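Long-range contact in histone-lysine N-methyltransferase, H3 lysine-9 specific SUVH6 (Arabidopsis thaliana, PDB 6A5K), which methylates histone H3 on a lysine of its N-terminal tail, using S-adenosylmethionine, and probably binds methylated non-CG DNA through its SRA domain: residues G19-K31 against G312-G324. The protein carries 1 engineered substitution. Sequence-based numbering, arbitrary orientation.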
loop_
_atom_site.group_PDB
_atom_site.type_symbol
_atom_site.label_atom_id
_atom_site.label_comp_id
_atom_site.label_asym_id
_atom_site.label_seq_id
_atom_site.Cartn_x
_atom_site.Cartn_y
_atom_site.Cartn_z
ATOM N N GLY A 19 9.340 -6.482 -2.588
ATOM C CA GLY A 19 9.378 -7.379 -3.729
ATOM C C GLY A 19 10.314 -8.541 -3.450
ATOM O O GLY A 19 9.961 -9.708 -3.647
ATOM N N VAL A 20 11.512 -8.221 -2.968
ATOM C CA VAL A 20 12.490 -9.252 -2.633
ATOM C C VAL A 20 12.010 -10.154 -1.487
ATOM O O VAL A 20 12.132 -11.385 -1.565
ATOM C CB VAL A 20 13.853 -8.623 -2.266
ATOM C CG1 VAL A 20 14.822 -9.695 -1.763
ATOM C CG2 VAL A 20 14.425 -7.898 -3.477
ATOM N N CYS A 21 11.469 -9.547 -0.427
ATOM C CA CYS A 21 10.866 -10.319 0.665
ATOM C C CYS A 21 9.869 -11.364 0.153
ATOM O O CYS A 21 9.940 -12.552 0.505
ATOM C CB CYS A 21 10.137 -9.402 1.654
ATOM S SG CYS A 21 11.193 -8.418 2.736
ATOM N N ARG A 22 8.930 -10.915 -0.674
ATOM C CA ARG A 22 7.845 -11.792 -1.095
ATOM C C ARG A 22 8.294 -12.785 -2.166
ATOM O O ARG A 22 7.683 -13.844 -2.324
ATOM C CB ARG A 22 6.655 -10.959 -1.572
ATOM C CG ARG A 22 5.989 -10.213 -0.406
ATOM C CD ARG A 22 4.553 -9.790 -0.699
ATOM N NE ARG A 22 3.857 -9.384 0.522
ATOM C CZ ARG A 22 3.215 -10.219 1.332
ATOM N NH1 ARG A 22 3.176 -11.517 1.055
ATOM N NH2 ARG A 22 2.610 -9.763 2.423
ATOM N N LYS A 23 9.366 -12.470 -2.884
ATOM C CA LYS A 23 9.928 -13.451 -3.815
ATOM C C LYS A 23 10.658 -14.565 -3.051
ATOM O O LYS A 23 10.569 -15.749 -3.403
ATOM C CB LYS A 23 10.866 -12.777 -4.817
ATOM C CG LYS A 23 11.571 -13.753 -5.757
ATOM C CD LYS A 23 10.593 -14.485 -6.672
ATOM C CE LYS A 23 9.780 -13.519 -7.520
ATOM N NZ LYS A 23 9.061 -14.221 -8.622
ATOM N N ILE A 24 11.378 -14.188 -1.998
ATOM C CA ILE A 24 12.024 -15.185 -1.148
ATOM C C ILE A 24 10.959 -16.081 -0.507
ATOM O O ILE A 24 11.091 -17.318 -0.469
ATOM C CB ILE A 24 12.888 -14.533 -0.051
ATOM C CG1 ILE A 24 14.056 -13.770 -0.674
ATOM C CG2 ILE A 24 13.414 -15.584 0.923
ATOM C CD1 ILE A 24 14.843 -12.945 0.333
ATOM N N LEU A 25 9.892 -15.451 -0.027
ATOM C CA LEU A 25 8.797 -16.195 0.586
ATOM C C LEU A 25 8.127 -17.115 -0.431
ATOM O O LEU A 25 7.767 -18.244 -0.109
ATOM C CB LEU A 25 7.772 -15.238 1.200
ATOM C CG LEU A 25 6.595 -15.879 1.942
ATOM C CD1 LEU A 25 7.084 -16.639 3.169
ATOM C CD2 LEU A 25 5.586 -14.820 2.347
ATOM N N GLN A 26 7.965 -16.632 -1.658
ATOM C CA GLN A 26 7.368 -17.431 -2.721
ATOM C C GLN A 26 8.211 -18.674 -2.977
ATOM O O GLN A 26 7.683 -19.768 -3.181
ATOM C CB GLN A 26 7.227 -16.608 -4.009
ATOM C CG GLN A 26 6.512 -17.332 -5.147
ATOM C CD GLN A 26 6.626 -16.584 -6.468
ATOM O OE1 GLN A 26 7.699 -16.092 -6.819
ATOM N NE2 GLN A 26 5.517 -16.485 -7.199
ATOM N N GLU A 27 9.528 -18.496 -2.962
ATOM C CA GLU A 27 10.438 -19.609 -3.201
ATOM C C GLU A 27 10.398 -20.617 -2.055
ATOM O O GLU A 27 10.513 -21.829 -2.283
ATOM C CB GLU A 27 11.858 -19.092 -3.424
ATOM C CG GLU A 27 11.986 -18.265 -4.697
ATOM C CD GLU A 27 13.347 -17.620 -4.857
ATOM O OE1 GLU A 27 13.846 -17.562 -6.003
ATOM O OE2 GLU A 27 13.915 -17.167 -3.841
ATOM N N ASP A 28 10.215 -20.134 -0.827
ATOM C CA ASP A 28 10.056 -21.054 0.297
ATOM C C ASP A 28 8.719 -21.802 0.231
ATOM O O ASP A 28 8.651 -23.002 0.505
ATOM C CB ASP A 28 10.164 -20.317 1.630
ATOM C CG ASP A 28 10.457 -21.257 2.787
ATOM O OD1 ASP A 28 11.485 -21.967 2.725
ATOM O OD2 ASP A 28 9.651 -21.303 3.742
ATOM N N GLU A 29 7.660 -21.084 -0.139
ATOM C CA GLU A 29 6.309 -21.640 -0.227
ATOM C C GLU A 29 6.187 -22.663 -1.355
ATOM O O GLU A 29 5.240 -23.452 -1.394
ATOM C CB GLU A 29 5.281 -20.512 -0.419
ATOM C CG GLU A 29 5.009 -19.696 0.843
ATOM C CD GLU A 29 4.244 -18.399 0.577
ATOM O OE1 GLU A 29 4.219 -17.930 -0.581
ATOM O OE2 GLU A 29 3.663 -17.848 1.538
ATOM N N ALA A 30 7.154 -22.649 -2.266
ATOM C CA ALA A 30 7.167 -23.585 -3.388
ATOM C C ALA A 30 7.706 -24.956 -2.988
ATOM O O ALA A 30 7.708 -25.886 -3.792
ATOM C CB ALA A 30 7.990 -23.027 -4.523
ATOM N N LYS A 31 8.166 -25.078 -1.749
ATOM C CA LYS A 31 8.791 -26.314 -1.295
ATOM C C LYS A 31 7.810 -27.223 -0.569
ATOM O O LYS A 31 6.815 -26.749 -0.020
ATOM C CB LYS A 31 9.977 -25.999 -0.382
ATOM C CG LYS A 31 11.053 -25.177 -1.053
ATOM C CD LYS A 31 12.198 -24.885 -0.104
ATOM C CE LYS A 31 13.251 -24.021 -0.774
ATOM N NZ LYS A 31 14.411 -23.771 0.124
ATOM N N GLY A 312 4.060 -22.029 -14.085
ATOM C CA GLY A 312 4.660 -22.991 -13.177
ATOM C C GLY A 312 4.849 -22.471 -11.765
ATOM O O GLY A 312 5.548 -23.087 -10.963
ATOM N N GLU A 313 4.230 -21.337 -11.449
ATOM C CA GLU A 313 4.342 -20.783 -10.105
ATOM C C GLU A 313 3.030 -20.187 -9.604
ATOM O O GLU A 313 2.090 -19.995 -10.368
ATOM C CB GLU A 313 5.448 -19.725 -10.056
ATOM C CG GLU A 313 5.232 -18.539 -10.976
ATOM C CD GLU A 313 6.365 -17.527 -10.890
ATOM O OE1 GLU A 313 7.541 -17.935 -11.007
ATOM O OE2 GLU A 313 6.079 -16.329 -10.694
ATOM N N ILE A 314 2.984 -19.913 -8.305
ATOM C CA ILE A 314 1.839 -19.283 -7.658
ATOM C C ILE A 314 2.082 -17.784 -7.564
ATOM O O ILE A 314 3.022 -17.360 -6.894
ATOM C CB ILE A 314 1.619 -19.839 -6.228
ATOM C CG1 ILE A 314 1.610 -21.365 -6.235
ATOM C CG2 ILE A 314 0.331 -19.296 -5.631
ATOM C CD1 ILE A 314 0.453 -21.944 -6.983
ATOM N N PRO A 315 1.248 -16.972 -8.230
ATOM C CA PRO A 315 1.521 -15.528 -8.260
ATOM C C PRO A 315 1.124 -14.781 -6.980
ATOM O O PRO A 315 1.299 -13.565 -6.913
ATOM C CB PRO A 315 0.685 -15.044 -9.450
ATOM C CG PRO A 315 -0.424 -16.031 -9.549
ATOM C CD PRO A 315 0.175 -17.351 -9.166
ATOM N N TYR A 316 0.585 -15.494 -5.997
ATOM C CA TYR A 316 0.273 -14.907 -4.699
ATOM C C TYR A 316 1.081 -15.611 -3.618
ATOM O O TYR A 316 1.416 -16.781 -3.760
ATOM C CB TYR A 316 -1.224 -15.029 -4.373
ATOM C CG TYR A 316 -2.165 -14.328 -5.332
ATOM C CD1 TYR A 316 -2.348 -12.947 -5.280
ATOM C CD2 TYR A 316 -2.901 -15.054 -6.268
ATOM C CE1 TYR A 316 -3.222 -12.306 -6.151
ATOM C CE2 TYR A 316 -3.775 -14.418 -7.143
ATOM C CZ TYR A 316 -3.931 -13.051 -7.082
ATOM O OH TYR A 316 -4.801 -12.425 -7.954
ATOM N N ASN A 317 1.382 -14.912 -2.527
ATOM C CA ASN A 317 1.882 -15.593 -1.338
ATOM C C ASN A 317 0.722 -16.249 -0.599
ATOM O O ASN A 317 -0.440 -15.985 -0.894
ATOM C CB ASN A 317 2.632 -14.628 -0.412
ATOM C CG ASN A 317 3.963 -14.184 -0.991
ATOM O OD1 ASN A 317 4.204 -12.992 -1.170
ATOM N ND2 ASN A 317 4.828 -15.146 -1.296
ATOM N N PHE A 318 1.033 -17.088 0.381
ATOM C CA PHE A 318 -0.012 -17.828 1.083
ATOM C C PHE A 318 -0.917 -16.908 1.910
ATOM O O PHE A 318 -2.007 -17.314 2.319
ATOM C CB PHE A 318 0.597 -18.905 1.983
ATOM C CG PHE A 318 1.148 -20.093 1.234
ATOM C CD1 PHE A 318 1.119 -20.137 -0.153
ATOM C CD2 PHE A 318 1.684 -21.169 1.922
ATOM C CE1 PHE A 318 1.627 -21.226 -0.839
ATOM C CE2 PHE A 318 2.191 -22.268 1.243
ATOM C CZ PHE A 318 2.161 -22.295 -0.142
ATOM N N ASP A 319 -0.476 -15.673 2.147
ATOM C CA ASP A 319 -1.276 -14.732 2.925
ATOM C C ASP A 319 -2.183 -13.862 2.042
ATOM O O ASP A 319 -2.806 -12.914 2.522
ATOM C CB ASP A 319 -0.360 -13.857 3.804
ATOM C CG ASP A 319 0.535 -12.911 2.995
ATOM O OD1 ASP A 319 0.552 -12.964 1.750
ATOM O OD2 ASP A 319 1.245 -12.105 3.628
ATOM N N GLY A 320 -2.263 -14.193 0.756
ATOM C CA GLY A 320 -3.184 -13.518 -0.142
ATOM C C GLY A 320 -2.618 -12.337 -0.913
ATOM O O GLY A 320 -3.226 -11.867 -1.869
ATOM N N ALA A 321 -1.456 -11.845 -0.502
ATOM C CA ALA A 321 -0.828 -10.733 -1.203
ATOM C C ALA A 321 -0.211 -11.183 -2.525
ATOM O O ALA A 321 0.343 -12.279 -2.616
ATOM C CB ALA A 321 0.237 -10.087 -0.317
ATOM N N ILE A 322 -0.305 -10.331 -3.544
ATOM C CA ILE A 322 0.330 -10.601 -4.830
ATOM C C ILE A 322 1.851 -10.496 -4.662
ATOM O O ILE A 322 2.350 -9.628 -3.942
ATOM C CB ILE A 322 -0.181 -9.624 -5.930
ATOM C CG1 ILE A 322 0.243 -10.077 -7.322
ATOM C CG2 ILE A 322 0.271 -8.179 -5.671
ATOM C CD1 ILE A 322 -0.302 -9.155 -8.430
ATOM N N VAL A 323 2.588 -11.410 -5.283
ATOM C CA VAL A 323 4.044 -11.391 -5.171
ATOM C C VAL A 323 4.610 -10.209 -5.956
ATOM O O VAL A 323 5.513 -9.505 -5.496
ATOM C CB VAL A 323 4.667 -12.710 -5.677
ATOM C CG1 VAL A 323 6.188 -12.631 -5.663
ATOM C CG2 VAL A 323 4.172 -13.895 -4.837
ATOM N N GLY A 324 4.059 -9.997 -7.145
ATOM C CA GLY A 324 4.451 -8.895 -7.998
ATOM C C GLY A 324 3.561 -8.865 -9.220
ATOM O O GLY A 324 2.914 -9.866 -9.550
HETATM O O HOH W 1 8.386 -9.829 -5.978
HETATM O O HOH W 2 5.130 -14.182 -9.427
HETATM O O HOH W 3 3.634 -18.394 -3.151
HETATM O O HOH W 4 2.444 -15.841 2.919
#
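Glu29 OE1 takes two bonds: Asn317 ND2 donates to it at 2.9 Å, nearly straight, and a water that also binds the Tyr316 carbonyl donates at 2.7 Å. The amide nitrogen of Asn317 comes from above the carboxylate plane. Glu29 OE2 accepts from the backbone N of Phe318 at 3.0 Å, so both carboxylate oxygens are engaged. The Glu29 chain lies over one face of the Phe318 ring. Its CG stands 3.7 Å from the ring centroid, almost on the ring normal, a CH-pi contact. Tyr343 also stacks on this ring.

Asn317 reaches the helix with both ends of its amide. ND2 adds a weak bond to the Arg22 carbonyl, while OD1 receives Arg22 NH1 at 2.9 Å. Asn317 opens a type I beta turn that ends at Gly320. This turn belongs to the pre-SET motif, in the loop between helix 305-309 and strand 328-330, and packs against the C-terminal half of the long N-terminal helix 5-29.

Arg22 is extended from CG to NE. Its NH2 meets the syn lone pair of Asp319 OD2 in a salt bridge, with OD2 in the guanidinium plane, and Ala321 CB lies 3.4 Å above the centre of the guanidinium. Asp319 OD1 accepts from Ala321 N in an Asx turn. A leucine in place of Arg22 would probably leave the Asp319 charge without its mate and Asn317 OD1 without the NH1 donor.

One turn along the helix, Gln26 has CG anti to the backbone N (chi1 -176°), and its extended chain carries NE2 to Ile314 O at 2.7 Å. Val323 CG2 lies beside this amide. Lys23 NZ donates to Gln26 OE1; with NE2 held by Ile314 O, this fixes the amide's rotation. A water joins NE2 to Glu313 OE2.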